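Local atomic coordinates of mucin-like protocadherin (PDB entry 6OAE), a protein that probably forms calcium-dependent heterophilic adhesion complexes with CDHR2 on adjacent microvilli, and whose two N-terminal cadherin repeats make up this chain. Residues P98-K103 with L125-R130; D134-T139 with L179-T184. All coordinates share one frame; numbering follows the deposited sequence.

Contact 1: P98-K103 with L125-R130; sequences PEFPFK and LQAEDR. With CA (calcium ion), chain E.
Pro98 and Ala127 meet where two antiparallel loop segments run past each other, their CB atoms 4.3 Å apart, and with Leu125 they bury the most surface in this contact. Just beside them the backbones make a single antiparallel bridge between Glu99 and Glu128, a hydrogen-bonded pair. Glu99 N reaches Glu128 O over 2.9 Å and Glu128 N reaches Glu99 O over 3.0 Å, each donor tilted out of the plane of the carbonyl it meets. The methyl of Ala127 lies over one face of the Phe100 ring, 3.9 Å from Phe100 CD1. That same ring turns its edge to Leu125 O, which sits in the ring plane 3.3 Å from Phe100 CE1. Farther along, Leu125 CD2 packs on Phe102 CZ at 4.2 Å. At the other end Pro98 lies alongside Asp129, both side chains pointing the same way, and Pro98 CD comes within 3.6 Å of Asp129 OD2. With CG anti to the backbone N (chi1 -172°), the Asp129 carboxylate binds calcium through both oxygens, OD2 closer than OD1. Together with Asp131, Asp129 forms the Asp-X-Asp motif of the calcium site at the junction of two cadherin repeats.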
loop_
_atom_site.group_PDB
_atom_site.type_symbol
_atom_site.label_atom_id
_atom_site.label_comp_id
_atom_site.label_asym_id
_atom_site.label_seq_id
_atom_site.Cartn_x
_atom_site.Cartn_y
_atom_site.Cartn_z
ATOM N N PRO A 98 -4.749 -2.747 6.047
ATOM C CA PRO A 98 -5.825 -1.774 5.918
ATOM C C PRO A 98 -6.276 -1.414 7.336
ATOM O O PRO A 98 -6.179 -2.230 8.236
ATOM C CB PRO A 98 -6.905 -2.495 5.092
ATOM C CG PRO A 98 -6.646 -3.974 5.364
ATOM C CD PRO A 98 -5.149 -4.084 5.597
ATOM N N GLU A 99 -6.726 -0.175 7.503
ATOM C CA GLU A 99 -7.187 0.351 8.798
ATOM C C GLU A 99 -8.502 1.081 8.583
ATOM O O GLU A 99 -8.571 1.894 7.651
ATOM C CB GLU A 99 -6.147 1.309 9.371
ATOM C CG GLU A 99 -4.874 0.622 9.796
ATOM C CD GLU A 99 -3.727 1.576 10.094
ATOM O OE1 GLU A 99 -3.999 2.767 10.316
ATOM O OE2 GLU A 99 -2.572 1.112 10.094
ATOM N N PHE A 100 -9.496 0.771 9.404
ATOM C CA PHE A 100 -10.752 1.543 9.482
ATOM C C PHE A 100 -10.476 2.753 10.358
ATOM O O PHE A 100 -9.703 2.631 11.307
ATOM C CB PHE A 100 -11.871 0.732 10.108
ATOM C CG PHE A 100 -12.419 -0.380 9.254
ATOM C CD1 PHE A 100 -13.152 -0.089 8.110
ATOM C CD2 PHE A 100 -12.235 -1.708 9.620
ATOM C CE1 PHE A 100 -13.686 -1.110 7.340
ATOM C CE2 PHE A 100 -12.768 -2.730 8.845
ATOM C CZ PHE A 100 -13.495 -2.428 7.717
ATOM N N PRO A 101 -11.051 3.937 10.059
ATOM C CA PRO A 101 -10.974 5.082 10.986
ATOM C C PRO A 101 -11.928 5.028 12.205
ATOM O O PRO A 101 -12.052 6.035 12.896
ATOM C CB PRO A 101 -11.286 6.243 10.034
ATOM C CG PRO A 101 -12.277 5.659 9.043
ATOM C CD PRO A 101 -11.731 4.266 8.791
ATOM N N PHE A 102 -12.563 3.878 12.477
ATOM C CA PHE A 102 -13.439 3.624 13.649
ATOM C C PHE A 102 -13.299 2.171 14.090
ATOM O O PHE A 102 -12.877 1.315 13.241
ATOM C CB PHE A 102 -14.905 3.927 13.291
ATOM C CG PHE A 102 -15.431 3.094 12.148
ATOM C CD1 PHE A 102 -15.171 3.453 10.831
ATOM C CD2 PHE A 102 -16.161 1.943 12.389
ATOM C CE1 PHE A 102 -15.633 2.675 9.776
ATOM C CE2 PHE A 102 -16.629 1.175 11.329
ATOM C CZ PHE A 102 -16.367 1.546 10.034
ATOM N N LYS A 103 -13.666 1.881 15.343
ATOM C CA LYS A 103 -13.672 0.513 15.925
ATOM C C LYS A 103 -15.110 -0.019 15.951
ATOM O O LYS A 103 -15.367 -1.101 15.410
ATOM C CB LYS A 103 -13.105 0.515 17.344
ATOM C CG LYS A 103 -11.667 0.994 17.479
ATOM C CD LYS A 103 -11.283 1.283 18.940
ATOM C CE LYS A 103 -9.930 1.945 19.069
ATOM N NZ LYS A 103 -8.859 1.032 18.620
ATOM N N LEU A 125 -17.675 4.000 5.464
ATOM C CA LEU A 125 -17.244 2.614 5.829
ATOM C C LEU A 125 -15.834 2.293 5.352
ATOM O O LEU A 125 -15.265 1.408 5.948
ATOM C CB LEU A 125 -18.222 1.582 5.245
ATOM C CG LEU A 125 -19.642 1.623 5.810
ATOM C CD1 LEU A 125 -20.428 0.374 5.405
ATOM C CD2 LEU A 125 -19.619 1.736 7.314
ATOM N N GLN A 126 -15.317 2.956 4.331
ATOM C CA GLN A 126 -14.065 2.523 3.658
ATOM C C GLN A 126 -12.885 2.572 4.634
ATOM O O GLN A 126 -12.827 3.456 5.521
ATOM C CB GLN A 126 -13.802 3.305 2.375
ATOM C CG GLN A 126 -13.541 4.791 2.575
ATOM C CD GLN A 126 -13.622 5.531 1.262
ATOM O OE1 GLN A 126 -13.792 4.933 0.197
ATOM N NE2 GLN A 126 -13.498 6.850 1.325
ATOM N N ALA A 127 -11.991 1.606 4.477
ATOM C CA ALA A 127 -10.678 1.569 5.141
ATOM C C ALA A 127 -9.652 2.234 4.222
ATOM O O ALA A 127 -9.982 2.547 3.064
ATOM C CB ALA A 127 -10.319 0.138 5.456
ATOM N N GLU A 128 -8.443 2.426 4.739
ATOM C CA GLU A 128 -7.292 2.955 3.970
ATOM C C GLU A 128 -6.092 2.049 4.228
ATOM O O GLU A 128 -5.913 1.611 5.389
ATOM C CB GLU A 128 -6.949 4.395 4.344
ATOM C CG GLU A 128 -6.065 5.071 3.312
ATOM C CD GLU A 128 -5.998 6.576 3.492
ATOM O OE1 GLU A 128 -6.732 7.095 4.373
ATOM O OE2 GLU A 128 -5.225 7.221 2.768
ATOM N N ASP A 129 -5.350 1.778 3.160
ATOM C CA ASP A 129 -4.151 0.908 3.156
ATOM C C ASP A 129 -3.023 1.710 2.508
ATOM O O ASP A 129 -3.205 2.151 1.347
ATOM C CB ASP A 129 -4.507 -0.388 2.434
ATOM C CG ASP A 129 -3.453 -1.451 2.507
ATOM O OD1 ASP A 129 -2.245 -1.099 2.430
ATOM O OD2 ASP A 129 -3.834 -2.622 2.624
ATOM N N ARG A 130 -1.903 1.890 3.222
ATOM C CA ARG A 130 -0.741 2.692 2.729
ATOM C C ARG A 130 -0.077 2.005 1.523
ATOM O O ARG A 130 0.741 2.661 0.871
ATOM C CB ARG A 130 0.228 3.006 3.874
ATOM C CG ARG A 130 -0.349 3.951 4.926
ATOM C CD ARG A 130 0.648 4.317 6.016
ATOM N NE ARG A 130 0.090 5.265 6.977
ATOM C CZ ARG A 130 -0.120 6.553 6.731
ATOM N NH1 ARG A 130 -0.653 7.325 7.667
ATOM N NH2 ARG A 130 0.203 7.079 5.553
HETATM CA CA CA E . -1.718 -3.804 2.204
#

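Contact 2: D134-T139 with L179-T184; sequences DILFYT and LLVRDT. With CA (calcium ion), chain E.
Tyr138 has CG anti to its carbonyl carbon (chi1 -63°), while Val181 carries CG2 opposite its backbone N, and these two settings lay the valine methyl over one face of the phenol ring. Val181 CG2 stands 3.7 Å from the Tyr138 ring centroid, 22° off the normal, a CH-pi contact. Arg182, its CG held between backbone N and carbonyl carbon, extends across Phe137. Its guanidinium, turned only 18° from the phenyl plane, receives Phe137 CB over one face, with Arg182 CZ 3.8 Å from that carbon. A weak bond from Arg182 NE to Thr184 O, 2.7 Å long, and another from NH2 to Pro185 O steady the group. Between the Tyr138-Val181 face and the Phe137-Arg182 face the strands pair antiparallel: Phe137 with Arg182 and Thr139 with Leu180 are hydrogen-bonded pairs, and Leu180 N reaches Thr139 O at 2.9 Å, almost straight. Beyond the strand ends, water joins Ile135 O to Asp183 O, and Asp134 OD2 and Asp183 OD2, each 2.3 Å from calcium, lie 3.5 Å apart, neighbouring ligands whose repulsion the ion probably offsets; the Asp183 carboxylate also has a polar partner in His193. Strand 137-142 borders the four-stranded sheet of the second cadherin repeat; strand 174-182 lies inside it, its other side on strand 194-204, where backbone hydrogen bonds join Val181 to Ala195 and Leu179 to Ala197.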
loop_
_atom_site.group_PDB
_atom_site.type_symbol
_atom_site.label_atom_id
_atom_site.label_comp_id
_atom_site.label_asym_id
_atom_site.label_seq_id
_atom_site.Cartn_x
_atom_site.Cartn_y
_atom_site.Cartn_z
ATOM N N ASP A 134 -3.239 -1.466 -3.448
ATOM C CA ASP A 134 -4.028 -2.602 -2.900
ATOM C C ASP A 134 -5.521 -2.310 -3.108
ATOM O O ASP A 134 -5.968 -1.222 -2.703
ATOM C CB ASP A 134 -3.717 -2.868 -1.424
ATOM C CG ASP A 134 -2.432 -3.639 -1.182
ATOM O OD1 ASP A 134 -1.722 -3.951 -2.180
ATOM O OD2 ASP A 134 -2.164 -3.954 -0.005
ATOM N N ILE A 135 -6.233 -3.249 -3.725
ATOM C CA ILE A 135 -7.719 -3.233 -3.810
ATOM C C ILE A 135 -8.225 -3.840 -2.521
ATOM O O ILE A 135 -7.727 -4.930 -2.156
ATOM C CB ILE A 135 -8.237 -3.997 -5.044
ATOM C CG1 ILE A 135 -7.610 -3.460 -6.337
ATOM C CG2 ILE A 135 -9.766 -3.960 -5.084
ATOM C CD1 ILE A 135 -7.737 -1.965 -6.486
ATOM N N LEU A 136 -9.160 -3.176 -1.846
ATOM C CA LEU A 136 -9.666 -3.673 -0.543
ATOM C C LEU A 136 -10.997 -4.411 -0.768
ATOM O O LEU A 136 -11.799 -3.966 -1.580
ATOM C CB LEU A 136 -9.791 -2.496 0.430
ATOM C CG LEU A 136 -8.477 -1.760 0.703
ATOM C CD1 LEU A 136 -8.649 -0.761 1.828
ATOM C CD2 LEU A 136 -7.341 -2.728 1.008
ATOM N N PHE A 137 -11.159 -5.510 -0.052
ATOM C CA PHE A 137 -12.262 -6.488 -0.143
ATOM C C PHE A 137 -12.986 -6.472 1.198
ATOM O O PHE A 137 -12.355 -6.777 2.221
ATOM C CB PHE A 137 -11.714 -7.866 -0.480
ATOM C CG PHE A 137 -11.219 -7.958 -1.896
ATOM C CD1 PHE A 137 -9.983 -7.422 -2.258
ATOM C CD2 PHE A 137 -11.998 -8.567 -2.877
ATOM C CE1 PHE A 137 -9.550 -7.491 -3.576
ATOM C CE2 PHE A 137 -11.552 -8.642 -4.191
ATOM C CZ PHE A 137 -10.327 -8.114 -4.534
ATOM N N TYR A 138 -14.270 -6.129 1.166
ATOM C CA TYR A 138 -15.113 -5.912 2.360
ATOM C C TYR A 138 -16.159 -7.001 2.472
ATOM O O TYR A 138 -16.792 -7.371 1.449
ATOM C CB TYR A 138 -15.799 -4.564 2.269
ATOM C CG TYR A 138 -14.866 -3.393 2.245
ATOM C CD1 TYR A 138 -14.332 -2.925 1.049
ATOM C CD2 TYR A 138 -14.517 -2.741 3.421
ATOM C CE1 TYR A 138 -13.476 -1.832 1.031
ATOM C CE2 TYR A 138 -13.674 -1.642 3.410
ATOM C CZ TYR A 138 -13.152 -1.187 2.213
ATOM O OH TYR A 138 -12.303 -0.110 2.188
ATOM N N THR A 139 -16.344 -7.475 3.693
ATOM C CA THR A 139 -17.303 -8.532 4.059
ATOM C C THR A 139 -18.142 -8.044 5.222
ATOM O O THR A 139 -17.557 -7.469 6.151
ATOM C CB THR A 139 -16.576 -9.828 4.425
ATOM O OG1 THR A 139 -15.774 -10.140 3.287
ATOM C CG2 THR A 139 -17.543 -10.952 4.712
ATOM N N LEU A 179 -17.852 -5.749 10.273
ATOM C CA LEU A 179 -17.344 -5.320 8.959
ATOM C C LEU A 179 -15.874 -5.722 8.900
ATOM O O LEU A 179 -15.111 -5.245 9.752
ATOM C CB LEU A 179 -17.528 -3.813 8.810
ATOM C CG LEU A 179 -17.110 -3.244 7.457
ATOM C CD1 LEU A 179 -17.912 -3.837 6.309
ATOM C CD2 LEU A 179 -17.240 -1.748 7.483
ATOM N N LEU A 180 -15.517 -6.584 7.954
ATOM C CA LEU A 180 -14.122 -7.041 7.744
ATOM C C LEU A 180 -13.593 -6.394 6.485
ATOM O O LEU A 180 -14.360 -6.236 5.525
ATOM C CB LEU A 180 -14.062 -8.558 7.577
ATOM C CG LEU A 180 -14.814 -9.378 8.615
ATOM C CD1 LEU A 180 -14.640 -10.862 8.326
ATOM C CD2 LEU A 180 -14.340 -9.047 10.012
ATOM N N VAL A 181 -12.310 -6.073 6.469
ATOM C CA VAL A 181 -11.663 -5.644 5.211
ATOM C C VAL A 181 -10.363 -6.430 5.109
ATOM O O VAL A 181 -9.724 -6.628 6.161
ATOM C CB VAL A 181 -11.448 -4.120 5.150
ATOM C CG1 VAL A 181 -10.505 -3.611 6.245
ATOM C CG2 VAL A 181 -10.976 -3.696 3.775
ATOM N N ARG A 182 -10.010 -6.871 3.908
ATOM C CA ARG A 182 -8.688 -7.489 3.639
ATOM C C ARG A 182 -8.123 -6.810 2.395
ATOM O O ARG A 182 -8.925 -6.237 1.606
ATOM C CB ARG A 182 -8.783 -9.018 3.532
ATOM C CG ARG A 182 -9.645 -9.512 2.389
ATOM C CD ARG A 182 -9.587 -11.009 2.102
ATOM N NE ARG A 182 -10.371 -11.271 0.895
ATOM C CZ ARG A 182 -11.694 -11.477 0.843
ATOM N NH1 ARG A 182 -12.446 -11.484 1.936
ATOM N NH2 ARG A 182 -12.271 -11.693 -0.324
ATOM N N ASP A 183 -6.799 -6.883 2.215
ATOM C CA ASP A 183 -6.095 -6.208 1.092
ATOM C C ASP A 183 -5.726 -7.220 -0.003
ATOM O O ASP A 183 -4.874 -6.894 -0.812
ATOM C CB ASP A 183 -4.887 -5.439 1.615
ATOM C CG ASP A 183 -3.880 -6.259 2.404
ATOM O OD1 ASP A 183 -4.030 -7.516 2.488
ATOM O OD2 ASP A 183 -2.965 -5.619 2.952
ATOM N N THR A 184 -6.343 -8.405 -0.012
ATOM C CA THR A 184 -6.140 -9.457 -1.037
ATOM C C THR A 184 -7.490 -10.030 -1.448
ATOM O O THR A 184 -8.409 -10.115 -0.637
ATOM C CB THR A 184 -5.210 -10.564 -0.526
ATOM O OG1 THR A 184 -5.822 -11.216 0.598
ATOM C CG2 THR A 184 -3.842 -10.021 -0.178
HETATM CA CA CA E . -1.718 -3.804 2.204
HETATM O O HOH W 1 -5.700 -6.376 -3.333
HETATM O O HOH W 2 -13.358 -8.941 3.955
#

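Overall arrangement
The two contacts, their centres about 10 Å apart, meet at one calcium ion and along one hydrophobic seam. Contact 1 supplies Asp129 and contact 2 supplies Asp134 and Asp183; Asn94, Asn96 and Asp131 complete the site. Asp129 OD2 and Asp183 OD2 come within 3.1 Å, a closeness of like charges that the shared metal would offset. Away from the ion, the Tyr138 hydroxyl of contact 2 probably accepts a hydrogen bond from Ala127 N of contact 1, at 2.9 Å, and Phe100 CZ packs 3.5 Å from Val181 CG1. The ion thus ties loops and sheet together at the inter-repeat end of the second cadherin repeat.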